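Long-range contacts in putative sugar kinase PH1459 (Pyrococcus horikoshii, PDB 3GBU), which probably phosphorylates a sugar, perhaps fructose, with ATP as a member of the PfkB carbohydrate kinase family: residues A186-A191 with G208-A213; A125-F130 with L156-V161; P239-G244 with Q281-W286. The protein carries 1 engineered substitution. All coordinates share one frame; numbering follows the deposited sequence.

Interaction 1 of 3, residues A186-A191 with G208-A213; sequences ADIVKA and GSMLTA. With ATP (adenosine-5'-triphosphate), chain E.
Ile188 pairs with Leu211, Val189 with Thr212 and Lys190 with Ala213 in a parallel ladder; the strand axes run within 12° of each other and come as near as 4.8 Å. These are the two strands of a beta-alpha-beta unit, with helix 193-200 in the crossover, and they belong to the central sheet of the ribokinase-like fold. Val189 donates through N to Leu211 O and accepts through O from Ala213 N, after which Ala191 N reaches Ala213 O. Where the ladder begins, the N-H groups of residues 209-211 close in on two carbonyls. Asp187 O is gripped twice, by Met210 N on a lone pair in the carbonyl plane and by Leu211 N almost head-on, while Ser209 N makes a nearly straight bond (172°) to Ala186 O. Gly208 fits tightly here: Val189 CG2 presses on Gly208 CA at 3.4 Å, and a beta carbon on the glycine would collide with Asp187 O.

Among the side chains, selenomethionine Met210 lies alongside Ile188, its terminal CE 3.4 Å from Ile188 CG1, a snug contact that Ile257 of helix 245-259 covers. At the outer end, Ser209 OG sits 3.1 Å from Asp187 CA, and a water donates to Asp187 OD1. The other carboxylate oxygen, Asp187 OD2, turns to the neighbouring strand and accepts from Ile157 N. Lys190 shares the face of Ile188, Leu211 and Ala213 and is a residue seen to bind ATP. Its chain runs out fully extended and bends only at the last torsion (chi4 -69°), which brings Lys190 NZ to the beta-phosphate oxygen O1B of ATP, a 2.7 Å hydrogen bond.

Interaction 2 of 3, residues A125-F130 with L156-V161; sequences AKIVNF and LIAFDV
Leu156 starts the pairing with residues 125-130: its N donates to Lys126 O from above the carbonyl plane, and its O accepts from Val128 N at 2.8 Å. This is a parallel ladder, the strands 22° apart, closing the beta-alpha-beta unit whose crossover holds helix 140-151. Leu156 CB also rests 4.0 Å from Ile127 CG1. Ile157 lies on the other face, where its CG2 meets the edge of the Phe130 ring, 3.6 Å from CE2. Ala158 uses both backbone groups on the same neighbour, donating through N to Val128 O and accepting through O from Phe130 N, and its methyl shares with Asn129 a face covered by Met250 and Leu254 of helix 245-259. At Phe159 the strands spread, to 5.5 Å between its CA and that of Phe130, and aromatic contact takes over. Phe130 CG lies between its own backbone N and carbonyl carbon (chi1 75°), which swings the ring across to Phe159. Phe159 CD1 then lies over one face of that ring, off toward the rim, with the planes inclined at 37°. Beyond it, Asp160 leads its carboxylate away: OD1 accepts from Asn162 N. A greasy, regularly bonded strand thus delivers one buried acid at its end, and the salt bridge from Asp160 OD2 is likely to help hold Lys190 in place beside ATP.

Interaction 3 of 3, residues P239-G244 with Q281-W286; sequences PLDTTG and QKRGAW. With ATP (adenosine-5'-triphosphate), chain E.
Asp241 and Gly284 form the tight centre of this meeting of two loops. Asp241 OD2 accepts from Gly284 N at 3.0 Å, the donor standing well above the carboxylate plane. The other oxygen is held within its own loop: OD1 accepts from Thr243 N, making an Asx turn, and takes the Thr243 hydroxyl on its syn lone pair at 2.8 Å. Three bonds therefore fix the rotation of the carboxylate, which reaches Gly284 because CG lies anti to the aspartate's backbone N (chi1 -173°). Next to it Gly244 CA comes 3.9 Å from Ala285 O, and a beta carbon on Gly244 would run into Gly284 O. Two waters lie between the loops; one donates to Gly244 O, the other accepts from Gly244 N close to Lys282 O and Gly284 O.

The outer side, where Leu240 and Arg283 are exposed to solvent, is looser apart from one close touch, Leu240 CD2 on Gln281 O at 3.2 Å. The leucine crosses the Arg283 chain with NH1 no nearer than 4.0 Å to that methyl. Arg283 turns its aliphatic CG, not its charge, to Asp241: Asp241 OD2 and Arg283 NE stay 5.4 Å apart. Beyond the contact, Pro239 CG touches the adenine amino nitrogen N6 of ATP at 3.4 Å.

Asp241 begins the Asp-Thr-Thr-Gly-Ala-Gly-Asp signature of PfkB kinases, a run that in relatives leads into the anion hole and catalytic base. With an alanine here, Gly284 N and the Thr243 donors would probably be left without their acceptor and the turn freed to shift. One carboxylate, met by three donors, thus fixes the turn just before helix 245-259 and ties it to residues 281-286.

Overall arrangement
Interactions 1 and 2 are neighbours in one sheet, their centres 9 Å apart: strand 156-160 lies next to strand 188-192, and Ile188 O probably accepts from Phe159 N at 2.7 Å. The two beta-alpha-beta units follow one another along the chain. Interaction 3 lies apart, its centre about 24 Å from that of interaction 1 and 23 Å from that of interaction 2. ATP bridges the gap: interaction 1 touches its phosphates, interaction 3 its adenine, while the Asp160 side chain of interaction 2 stays about 6 Å from the nucleotide. Thr215, another ATP-binding residue, has its side chain about 4 Å from that of Lys190.

Interaction 1 of 3, residues A186-A191 with G208-A213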
loop_
_atom_site.group_PDB
_atom_site.type_symbol
_atom_site.label_atom_id
_atom_site.label_comp_id
_atom_site.label_asym_id
_atom_site.label_seq_id
_atom_site.Cartn_x
_atom_site.Cartn_y
_atom_site.Cartn_z
ATOM N N ALA A 186 -31.793 -6.355 3.573
ATOM C CA ALA A 186 -31.918 -4.965 3.999
ATOM C C ALA A 186 -33.284 -4.308 4.013
ATOM O O ALA A 186 -34.112 -4.489 3.117
ATOM C CB ALA A 186 -30.963 -4.102 3.177
ATOM N N ASP A 187 -33.501 -3.516 5.052
ATOM C CA ASP A 187 -34.731 -2.760 5.182
ATOM C C ASP A 187 -34.530 -1.489 4.355
ATOM O O ASP A 187 -35.455 -0.985 3.717
ATOM C CB ASP A 187 -34.945 -2.386 6.646
ATOM C CG ASP A 187 -35.124 -3.598 7.534
ATOM O OD1 ASP A 187 -36.222 -4.186 7.495
ATOM O OD2 ASP A 187 -34.172 -3.962 8.259
ATOM N N ILE A 188 -33.296 -0.996 4.353
ATOM C CA ILE A 188 -32.951 0.232 3.647
ATOM C C ILE A 188 -31.856 0.025 2.602
ATOM O O ILE A 188 -30.752 -0.401 2.928
ATOM C CB ILE A 188 -32.489 1.291 4.659
ATOM C CG1 ILE A 188 -33.612 1.534 5.671
ATOM C CG2 ILE A 188 -32.073 2.565 3.937
ATOM C CD1 ILE A 188 -33.127 1.997 7.021
ATOM N N VAL A 189 -32.165 0.328 1.344
ATOM C CA VAL A 189 -31.196 0.165 0.271
ATOM C C VAL A 189 -30.905 1.481 -0.455
ATOM O O VAL A 189 -31.818 2.243 -0.764
ATOM C CB VAL A 189 -31.686 -0.873 -0.785
ATOM C CG1 VAL A 189 -30.661 -0.992 -1.917
ATOM C CG2 VAL A 189 -31.915 -2.231 -0.119
ATOM N N LYS A 190 -29.627 1.737 -0.713
ATOM C CA LYS A 190 -29.201 2.931 -1.431
ATOM C C LYS A 190 -28.464 2.481 -2.688
ATOM O O LYS A 190 -27.696 1.523 -2.654
ATOM C CB LYS A 190 -28.263 3.786 -0.570
ATOM C CG LYS A 190 -27.656 4.987 -1.315
ATOM C CD LYS A 190 -26.728 5.793 -0.404
ATOM C CE LYS A 190 -25.909 6.824 -1.170
ATOM N NZ LYS A 190 -24.881 6.227 -2.072
ATOM N N ALA A 191 -28.702 3.158 -3.802
ATOM C CA ALA A 191 -28.018 2.800 -5.035
ATOM C C ALA A 191 -28.173 3.880 -6.082
ATOM O O ALA A 191 -29.145 4.632 -6.070
ATOM C CB ALA A 191 -28.559 1.482 -5.573
ATOM N N GLY A 208 -35.249 -1.960 -0.993
ATOM C CA GLY A 208 -35.250 -2.343 0.406
ATOM C C GLY A 208 -36.674 -2.660 0.824
ATOM O O GLY A 208 -37.624 -2.155 0.228
ATOM N N SER A 209 -36.831 -3.497 1.842
ATOM C CA SER A 209 -38.158 -3.872 2.310
ATOM C C SER A 209 -38.935 -2.678 2.860
ATOM O O SER A 209 -40.157 -2.626 2.756
ATOM C CB SER A 209 -38.042 -4.947 3.389
ATOM O OG SER A 209 -37.284 -4.467 4.482
HETATM N N MSE A 210 -38.222 -1.714 3.436
HETATM C CA MSE A 210 -38.855 -0.532 4.008
HETATM C C MSE A 210 -38.665 0.740 3.176
HETATM O O MSE A 210 -39.614 1.489 2.954
HETATM C CB MSE A 210 -38.316 -0.297 5.418
HETATM C CG MSE A 210 -38.845 0.952 6.107
HETATM SE SE MSE A 210 -37.817 1.346 7.701
HETATM C CE MSE A 210 -36.586 2.627 6.951
ATOM N N LEU A 211 -37.442 0.989 2.720
ATOM C CA LEU A 211 -37.164 2.190 1.939
ATOM C C LEU A 211 -36.015 2.012 0.955
ATOM O O LEU A 211 -35.011 1.361 1.256
ATOM C CB LEU A 211 -36.834 3.351 2.879
ATOM C CG LEU A 211 -36.575 4.710 2.228
ATOM C CD1 LEU A 211 -37.897 5.272 1.719
ATOM C CD2 LEU A 211 -35.951 5.661 3.236
ATOM N N THR A 212 -36.174 2.600 -0.224
ATOM C CA THR A 212 -35.157 2.541 -1.259
ATOM C C THR A 212 -34.843 3.975 -1.674
ATOM O O THR A 212 -35.746 4.805 -1.811
ATOM C CB THR A 212 -35.648 1.757 -2.497
ATOM O OG1 THR A 212 -35.989 0.415 -2.121
ATOM C CG2 THR A 212 -34.562 1.708 -3.558
ATOM N N ALA A 213 -33.561 4.272 -1.848
ATOM C CA ALA A 213 -33.142 5.602 -2.258
ATOM C C ALA A 213 -32.294 5.426 -3.497
ATOM O O ALA A 213 -31.229 4.804 -3.442
ATOM C CB ALA A 213 -32.332 6.279 -1.148
HETATM P PG ATP E . -21.043 7.115 -5.780
HETATM O O1G ATP E . -20.986 6.604 -7.191
HETATM O O2G ATP E . -20.509 6.102 -4.786
HETATM O O3G ATP E . -20.386 8.487 -5.645
HETATM P PB ATP E . -23.428 8.486 -4.738
HETATM O O1B ATP E . -24.739 8.019 -4.142
HETATM O O2B ATP E . -22.378 9.108 -3.883
HETATM O O3B ATP E . -22.625 7.291 -5.500
HETATM P PA ATP E . -23.739 11.154 -5.868
HETATM O O1A ATP E . -22.486 11.648 -5.169
HETATM O O2A ATP E . -24.028 11.661 -7.245
HETATM O O3A ATP E . -23.786 9.517 -5.933
HETATM O "O5'" ATP E . -25.031 11.415 -4.940
HETATM C "C5'" ATP E . -24.950 11.868 -3.585
HETATM C "C4'" ATP E . -26.063 12.900 -3.391
HETATM O "O4'" ATP E . -25.410 14.157 -3.164
HETATM C "C3'" ATP E . -26.934 13.161 -4.622
HETATM O "O3'" ATP E . -28.065 12.321 -4.697
HETATM C "C2'" ATP E . -27.291 14.605 -4.502
HETATM O "O2'" ATP E . -28.493 14.825 -3.758
HETATM C "C1'" ATP E . -26.097 15.224 -3.819
HETATM N N9 ATP E . -25.281 15.871 -4.903
HETATM C C8 ATP E . -24.276 15.348 -5.662
HETATM N N7 ATP E . -23.787 16.262 -6.545
HETATM C C5 ATP E . -24.479 17.398 -6.358
HETATM C C6 ATP E . -24.501 18.767 -6.932
HETATM N N6 ATP E . -23.652 19.102 -7.915
HETATM N N1 ATP E . -25.409 19.671 -6.436
HETATM C C2 ATP E . -26.288 19.364 -5.436
HETATM N N3 ATP E . -26.323 18.137 -4.867
HETATM C C4 ATP E . -25.462 17.140 -5.273
HETATM O O HOH W 1 -39.017 -3.734 6.040
#

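Interaction 2 of 3, residues A125-F130 with L156-V161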
loop_
_atom_site.group_PDB
_atom_site.type_symbol
_atom_site.label_atom_id
_atom_site.label_comp_id
_atom_site.label_asym_id
_atom_site.label_seq_id
_atom_site.Cartn_x
_atom_site.Cartn_y
_atom_site.Cartn_z
ATOM N N ALA A 125 -27.148 -0.847 18.562
ATOM C CA ALA A 125 -27.664 -0.312 17.300
ATOM C C ALA A 125 -29.122 -0.550 16.941
ATOM O O ALA A 125 -29.640 -1.659 17.042
ATOM C CB ALA A 125 -26.780 -0.769 16.143
ATOM N N LYS A 126 -29.769 0.527 16.515
ATOM C CA LYS A 126 -31.156 0.495 16.080
ATOM C C LYS A 126 -31.124 0.401 14.556
ATOM O O LYS A 126 -32.094 0.010 13.912
ATOM C CB LYS A 126 -31.880 1.763 16.540
ATOM C CG LYS A 126 -31.992 1.863 18.064
ATOM C CD LYS A 126 -32.600 0.577 18.645
ATOM C CE LYS A 126 -32.697 0.606 20.167
ATOM N NZ LYS A 126 -33.586 1.700 20.657
ATOM N N ILE A 127 -29.983 0.769 13.989
ATOM C CA ILE A 127 -29.773 0.699 12.557
ATOM C C ILE A 127 -28.342 0.191 12.314
ATOM O O ILE A 127 -27.394 0.672 12.933
ATOM C CB ILE A 127 -29.948 2.082 11.898
ATOM C CG1 ILE A 127 -31.408 2.537 12.004
ATOM C CG2 ILE A 127 -29.526 2.015 10.443
ATOM C CD1 ILE A 127 -31.673 3.935 11.422
ATOM N N VAL A 128 -28.186 -0.799 11.443
ATOM C CA VAL A 128 -26.853 -1.314 11.143
ATOM C C VAL A 128 -26.614 -1.154 9.648
ATOM O O VAL A 128 -27.354 -1.682 8.819
ATOM C CB VAL A 128 -26.699 -2.793 11.553
ATOM C CG1 VAL A 128 -25.308 -3.308 11.158
ATOM C CG2 VAL A 128 -26.891 -2.926 13.074
ATOM N N ASN A 129 -25.564 -0.413 9.328
ATOM C CA ASN A 129 -25.187 -0.090 7.960
ATOM C C ASN A 129 -23.960 -0.887 7.496
ATOM O O ASN A 129 -22.941 -0.923 8.186
ATOM C CB ASN A 129 -24.913 1.419 7.917
ATOM C CG ASN A 129 -24.286 1.873 6.630
ATOM O OD1 ASN A 129 -24.864 1.730 5.565
ATOM N ND2 ASN A 129 -23.092 2.437 6.726
ATOM N N PHE A 130 -24.059 -1.550 6.345
ATOM C CA PHE A 130 -22.911 -2.298 5.838
ATOM C C PHE A 130 -22.685 -2.064 4.357
ATOM O O PHE A 130 -23.625 -1.760 3.620
ATOM C CB PHE A 130 -23.023 -3.804 6.168
ATOM C CG PHE A 130 -24.016 -4.581 5.328
ATOM C CD1 PHE A 130 -23.570 -5.516 4.389
ATOM C CD2 PHE A 130 -25.387 -4.447 5.531
ATOM C CE1 PHE A 130 -24.479 -6.311 3.672
ATOM C CE2 PHE A 130 -26.299 -5.235 4.821
ATOM C CZ PHE A 130 -25.844 -6.168 3.893
ATOM N N LEU A 156 -32.726 -2.267 12.179
ATOM C CA LEU A 156 -33.005 -1.996 10.778
ATOM C C LEU A 156 -31.677 -2.202 10.058
ATOM O O LEU A 156 -30.615 -1.842 10.578
ATOM C CB LEU A 156 -33.498 -0.561 10.585
ATOM C CG LEU A 156 -34.883 -0.279 11.175
ATOM C CD1 LEU A 156 -35.237 1.188 10.992
ATOM C CD2 LEU A 156 -35.924 -1.179 10.500
ATOM N N ILE A 157 -31.734 -2.794 8.871
ATOM C CA ILE A 157 -30.533 -3.055 8.105
ATOM C C ILE A 157 -30.441 -2.101 6.917
ATOM O O ILE A 157 -31.389 -1.983 6.143
ATOM C CB ILE A 157 -30.529 -4.508 7.589
ATOM C CG1 ILE A 157 -30.710 -5.478 8.767
ATOM C CG2 ILE A 157 -29.249 -4.777 6.808
ATOM C CD1 ILE A 157 -29.642 -5.378 9.837
ATOM N N ALA A 158 -29.305 -1.421 6.776
ATOM C CA ALA A 158 -29.117 -0.484 5.668
ATOM C C ALA A 158 -27.966 -0.954 4.784
ATOM O O ALA A 158 -26.893 -1.301 5.283
ATOM C CB ALA A 158 -28.833 0.926 6.202
ATOM N N PHE A 159 -28.193 -0.953 3.475
ATOM C CA PHE A 159 -27.186 -1.396 2.527
ATOM C C PHE A 159 -26.987 -0.439 1.358
ATOM O O PHE A 159 -27.930 -0.127 0.642
ATOM C CB PHE A 159 -27.570 -2.784 1.988
ATOM C CG PHE A 159 -26.534 -3.398 1.082
ATOM C CD1 PHE A 159 -25.264 -3.716 1.569
ATOM C CD2 PHE A 159 -26.823 -3.656 -0.257
ATOM C CE1 PHE A 159 -24.299 -4.281 0.739
ATOM C CE2 PHE A 159 -25.872 -4.217 -1.094
ATOM C CZ PHE A 159 -24.601 -4.533 -0.597
ATOM N N ASP A 160 -25.757 0.034 1.182
ATOM C CA ASP A 160 -25.416 0.909 0.063
ATOM C C ASP A 160 -24.757 -0.009 -0.975
ATOM O O ASP A 160 -23.637 -0.473 -0.774
ATOM C CB ASP A 160 -24.412 1.989 0.492
ATOM C CG ASP A 160 -24.073 2.960 -0.642
ATOM O OD1 ASP A 160 -24.172 2.573 -1.823
ATOM O OD2 ASP A 160 -23.694 4.111 -0.360
ATOM N N VAL A 161 -25.440 -0.270 -2.083
ATOM C CA VAL A 161 -24.899 -1.156 -3.113
ATOM C C VAL A 161 -23.430 -0.880 -3.450
ATOM O O VAL A 161 -22.654 -1.824 -3.635
ATOM C CB VAL A 161 -25.765 -1.109 -4.389
ATOM C CG1 VAL A 161 -25.066 -1.821 -5.541
ATOM C CG2 VAL A 161 -27.099 -1.778 -4.108
#

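Interaction 3 of 3, residues P239-G244 with Q281-W286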
loop_
_atom_site.group_PDB
_atom_site.type_symbol
_atom_site.label_atom_id
_atom_site.label_comp_id
_atom_site.label_asym_id
_atom_site.label_seq_id
_atom_site.Cartn_x
_atom_site.Cartn_y
_atom_site.Cartn_z
ATOM N N PRO A 239 -21.221 23.180 -6.548
ATOM C CA PRO A 239 -20.356 22.168 -5.928
ATOM C C PRO A 239 -18.861 22.464 -5.922
ATOM O O PRO A 239 -18.278 22.822 -6.939
ATOM C CB PRO A 239 -20.688 20.897 -6.715
ATOM C CG PRO A 239 -21.096 21.414 -8.049
ATOM C CD PRO A 239 -21.961 22.602 -7.682
ATOM N N LEU A 240 -18.252 22.317 -4.753
ATOM C CA LEU A 240 -16.820 22.531 -4.602
ATOM C C LEU A 240 -16.121 21.167 -4.702
ATOM O O LEU A 240 -15.084 21.033 -5.348
ATOM C CB LEU A 240 -16.514 23.173 -3.242
ATOM C CG LEU A 240 -15.020 23.388 -2.953
ATOM C CD1 LEU A 240 -14.485 24.520 -3.836
ATOM C CD2 LEU A 240 -14.803 23.714 -1.471
ATOM N N ASP A 241 -16.710 20.159 -4.060
ATOM C CA ASP A 241 -16.173 18.797 -4.053
ATOM C C ASP A 241 -17.322 17.842 -3.707
ATOM O O ASP A 241 -17.906 17.930 -2.629
ATOM C CB ASP A 241 -15.063 18.689 -3.001
ATOM C CG ASP A 241 -14.334 17.350 -3.033
ATOM O OD1 ASP A 241 -14.743 16.428 -3.776
ATOM O OD2 ASP A 241 -13.337 17.222 -2.295
ATOM N N THR A 242 -17.648 16.937 -4.624
ATOM C CA THR A 242 -18.736 15.979 -4.407
ATOM C C THR A 242 -18.244 14.610 -3.923
ATOM O O THR A 242 -19.041 13.675 -3.774
ATOM C CB THR A 242 -19.532 15.748 -5.703
ATOM O OG1 THR A 242 -18.672 15.159 -6.683
ATOM C CG2 THR A 242 -20.060 17.060 -6.251
ATOM N N THR A 243 -16.936 14.501 -3.687
ATOM C CA THR A 243 -16.328 13.249 -3.246
ATOM C C THR A 243 -17.034 12.578 -2.074
ATOM O O THR A 243 -17.212 11.366 -2.081
ATOM C CB THR A 243 -14.838 13.450 -2.887
ATOM O OG1 THR A 243 -14.112 13.767 -4.082
ATOM C CG2 THR A 243 -14.249 12.181 -2.264
ATOM N N GLY A 244 -17.449 13.360 -1.081
ATOM C CA GLY A 244 -18.119 12.783 0.072
ATOM C C GLY A 244 -19.634 12.894 0.100
ATOM O O GLY A 244 -20.267 12.489 1.082
ATOM N N GLN A 281 -19.693 21.472 -0.364
ATOM C CA GLN A 281 -18.907 22.666 -0.072
ATOM C C GLN A 281 -17.646 22.343 0.742
ATOM O O GLN A 281 -16.832 23.228 1.000
ATOM C CB GLN A 281 -19.764 23.681 0.701
ATOM C CG GLN A 281 -21.052 24.086 -0.004
ATOM C CD GLN A 281 -20.799 24.684 -1.376
ATOM O OE1 GLN A 281 -21.096 24.073 -2.407
ATOM N NE2 GLN A 281 -20.237 25.885 -1.396
ATOM N N LYS A 282 -17.491 21.083 1.148
ATOM C CA LYS A 282 -16.326 20.652 1.934
ATOM C C LYS A 282 -15.496 19.658 1.128
ATOM O O LYS A 282 -16.033 18.928 0.306
ATOM C CB LYS A 282 -16.784 19.985 3.233
ATOM C CG LYS A 282 -17.656 20.871 4.109
ATOM C CD LYS A 282 -18.349 20.064 5.199
ATOM C CE LYS A 282 -19.169 20.953 6.119
ATOM N NZ LYS A 282 -18.310 21.956 6.830
ATOM N N ARG A 283 -14.191 19.613 1.360
ATOM C CA ARG A 283 -13.360 18.684 0.603
ATOM C C ARG A 283 -13.136 17.341 1.292
ATOM O O ARG A 283 -13.227 17.232 2.513
ATOM C CB ARG A 283 -11.999 19.319 0.275
ATOM C CG ARG A 283 -11.845 19.683 -1.203
ATOM C CD ARG A 283 -10.382 19.877 -1.614
ATOM N NE ARG A 283 -9.804 21.142 -1.158
ATOM C CZ ARG A 283 -10.194 22.344 -1.581
ATOM N NH1 ARG A 283 -11.175 22.457 -2.474
ATOM N NH2 ARG A 283 -9.594 23.436 -1.121
ATOM N N GLY A 284 -12.861 16.316 0.494
ATOM C CA GLY A 284 -12.574 15.006 1.052
ATOM C C GLY A 284 -13.728 14.053 1.263
ATOM O O GLY A 284 -14.894 14.395 1.054
ATOM N N ALA A 285 -13.384 12.848 1.706
ATOM C CA ALA A 285 -14.359 11.793 1.946
ATOM C C ALA A 285 -15.257 12.066 3.151
ATOM O O ALA A 285 -16.330 11.475 3.268
ATOM C CB ALA A 285 -13.632 10.457 2.124
ATOM N N TRP A 286 -14.826 12.942 4.054
ATOM C CA TRP A 286 -15.626 13.261 5.243
ATOM C C TRP A 286 -16.163 14.680 5.119
ATOM O O TRP A 286 -15.697 15.585 5.798
ATOM C CB TRP A 286 -14.771 13.139 6.518
ATOM C CG TRP A 286 -14.392 11.728 6.880
ATOM C CD1 TRP A 286 -14.682 10.591 6.172
ATOM C CD2 TRP A 286 -13.649 11.304 8.032
ATOM N NE1 TRP A 286 -14.167 9.490 6.812
ATOM C CE2 TRP A 286 -13.530 9.893 7.955
ATOM C CE3 TRP A 286 -13.071 11.974 9.120
ATOM C CZ2 TRP A 286 -12.855 9.139 8.932
ATOM C CZ3 TRP A 286 -12.399 11.225 10.093
ATOM C CH2 TRP A 286 -12.300 9.820 9.990
HETATM P PG ATP E . -21.043 7.115 -5.780
HETATM O O1G ATP E . -20.986 6.604 -7.191
HETATM O O2G ATP E . -20.509 6.102 -4.786
HETATM O O3G ATP E . -20.386 8.487 -5.645
HETATM P PB ATP E . -23.428 8.486 -4.738
HETATM O O1B ATP E . -24.739 8.019 -4.142
HETATM O O2B ATP E . -22.378 9.108 -3.883
HETATM O O3B ATP E . -22.625 7.291 -5.500
HETATM P PA ATP E . -23.739 11.154 -5.868
HETATM O O1A ATP E . -22.486 11.648 -5.169
HETATM O O2A ATP E . -24.028 11.661 -7.245
HETATM O O3A ATP E . -23.786 9.517 -5.933
HETATM O "O5'" ATP E . -25.031 11.415 -4.940
HETATM C "C5'" ATP E . -24.950 11.868 -3.585
HETATM C "C4'" ATP E . -26.063 12.900 -3.391
HETATM O "O4'" ATP E . -25.410 14.157 -3.164
HETATM C "C3'" ATP E . -26.934 13.161 -4.622
HETATM O "O3'" ATP E . -28.065 12.321 -4.697
HETATM C "C2'" ATP E . -27.291 14.605 -4.502
HETATM O "O2'" ATP E . -28.493 14.825 -3.758
HETATM C "C1'" ATP E . -26.097 15.224 -3.819
HETATM N N9 ATP E . -25.281 15.871 -4.903
HETATM C C8 ATP E . -24.276 15.348 -5.662
HETATM N N7 ATP E . -23.787 16.262 -6.545
HETATM C C5 ATP E . -24.479 17.398 -6.358
HETATM C C6 ATP E . -24.501 18.767 -6.932
HETATM N N6 ATP E . -23.652 19.102 -7.915
HETATM N N1 ATP E . -25.409 19.671 -6.436
HETATM C C2 ATP E . -26.288 19.364 -5.436
HETATM N N3 ATP E . -26.323 18.137 -4.867
HETATM C C4 ATP E . -25.462 17.140 -5.273
HETATM O O HOH W 2 -18.717 12.343 3.481
HETATM O O HOH W 3 -16.221 16.184 -0.674
#